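Local coordinates for protein enoyl-CoA hydratase subunit I (Geobacillus kaustophilus, PDB 2PBP) that probably acts as a hydro-lyase of the enoyl-CoA hydratase/isomerase family, adding water to the double bond of enoyl-CoA thioesters, at residues V50-V54 against A194-A198. Numbering follows the deposited sequence.
Sequences VRVIV and AGRLA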
# COMPACT_ATOMS: atom_id res chain seq x y z
N VAL A 50 13.76 21.66 0.87
CA VAL A 50 14.07 20.27 1.15
C VAL A 50 12.90 19.39 0.72
O VAL A 50 11.80 19.49 1.25
CB VAL A 50 14.33 20.07 2.66
CG1 VAL A 50 14.61 18.60 2.95
CG2 VAL A 50 15.51 20.93 3.08
N ARG A 51 13.16 18.52 -0.25
CA ARG A 51 12.13 17.63 -0.77
C ARG A 51 12.22 16.22 -0.20
O ARG A 51 11.25 15.46 -0.23
CB ARG A 51 12.21 17.58 -2.29
CG ARG A 51 12.04 18.94 -2.94
CD ARG A 51 11.95 18.82 -4.46
NE ARG A 51 11.61 20.10 -5.07
CZ ARG A 51 11.24 20.24 -6.34
NH1 ARG A 51 11.16 19.17 -7.14
NH2 ARG A 51 10.95 21.44 -6.82
N VAL A 52 13.39 15.86 0.32
CA VAL A 52 13.61 14.54 0.91
C VAL A 52 14.56 14.69 2.09
O VAL A 52 15.52 15.46 2.05
CB VAL A 52 14.24 13.55 -0.11
CG1 VAL A 52 14.30 12.15 0.50
CG2 VAL A 52 13.44 13.54 -1.40
N ILE A 53 14.28 13.95 3.15
CA ILE A 53 15.10 13.97 4.35
C ILE A 53 15.69 12.57 4.53
O ILE A 53 14.97 11.58 4.45
CB ILE A 53 14.26 14.31 5.60
CG1 ILE A 53 13.66 15.71 5.45
CG2 ILE A 53 15.11 14.21 6.86
CD1 ILE A 53 12.54 16.04 6.44
N VAL A 54 17.00 12.51 4.74
CA VAL A 54 17.68 11.24 4.94
C VAL A 54 18.30 11.20 6.34
O VAL A 54 18.98 12.14 6.74
CB VAL A 54 18.80 11.03 3.90
CG1 VAL A 54 19.62 9.78 4.24
CG2 VAL A 54 18.20 10.90 2.51
N ALA A 194 17.17 9.40 -3.20
CA ALA A 194 16.58 10.63 -2.69
C ALA A 194 16.58 11.69 -3.79
O ALA A 194 15.63 12.46 -3.93
CB ALA A 194 17.38 11.13 -1.48
N GLY A 195 17.66 11.71 -4.58
CA GLY A 195 17.76 12.65 -5.67
C GLY A 195 16.65 12.44 -6.68
O GLY A 195 16.05 13.40 -7.17
N ARG A 196 16.37 11.18 -6.99
CA ARG A 196 15.31 10.86 -7.94
C ARG A 196 13.95 11.28 -7.38
O ARG A 196 13.12 11.83 -8.11
CB ARG A 196 15.30 9.37 -8.26
CG ARG A 196 16.43 8.93 -9.19
CD ARG A 196 16.11 7.60 -9.84
NE ARG A 196 16.23 6.47 -8.93
CZ ARG A 196 17.37 5.81 -8.71
NH1 ARG A 196 18.48 6.16 -9.34
NH2 ARG A 196 17.39 4.79 -7.86
N LEU A 197 13.72 11.03 -6.09
CA LEU A 197 12.46 11.41 -5.48
C LEU A 197 12.33 12.94 -5.44
O LEU A 197 11.24 13.48 -5.59
CB LEU A 197 12.36 10.85 -4.05
CG LEU A 197 12.17 9.33 -3.95
CD1 LEU A 197 12.30 8.89 -2.49
CD2 LEU A 197 10.80 8.94 -4.50
N ALA A 198 13.46 13.63 -5.27
CA ALA A 198 13.45 15.09 -5.24
C ALA A 198 13.02 15.68 -6.59
O ALA A 198 12.64 16.84 -6.67
CB ALA A 198 14.83 15.62 -4.86
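The carbonyl oxygen of A198 sits at the rim of the R51 guanidinium, a little off its plane, where NH1 of R51 donates a hydrogen bond of 2.8 Å to A198 O. The oxygen is tilted 21° out of the guanidinium plane and the donor approaches almost in line with the C=O bond, while the N-H...O angle of 147° leaves the bond somewhat bent. A chain extended from CG to NE carries the group there, and packing is tight, with R51 CD only 3.0 Å from A198 O. NH2 donates a second hydrogen bond, to F255 O, so one arginine ties A198 to F255 near the C-terminus. Shortening R51 to an alanine removes both bonds and is likely to leave A198 O and F255 O without this shared donor. Beyond the polar end, V52 forks over the helix: CG1 rests on A194 CB at 3.8 Å, while CG2 lies against L197 CB at 3.9 Å and 3.5 Å from A194 O, which is already bonded to A198 N. V54 CG2 adds a looser contact to A194 CB at 4.1 Å. Helix 186-198 thus packs nearly antiparallel (164°) on one face of the crotonase-fold sheet, the axes 8.8 Å apart. I53 points to the opposite face, against F44 of helix 31-46; strand 52-57 runs between strands 15-20 and 98-102, and L197 also packs on W161 of the second subunit.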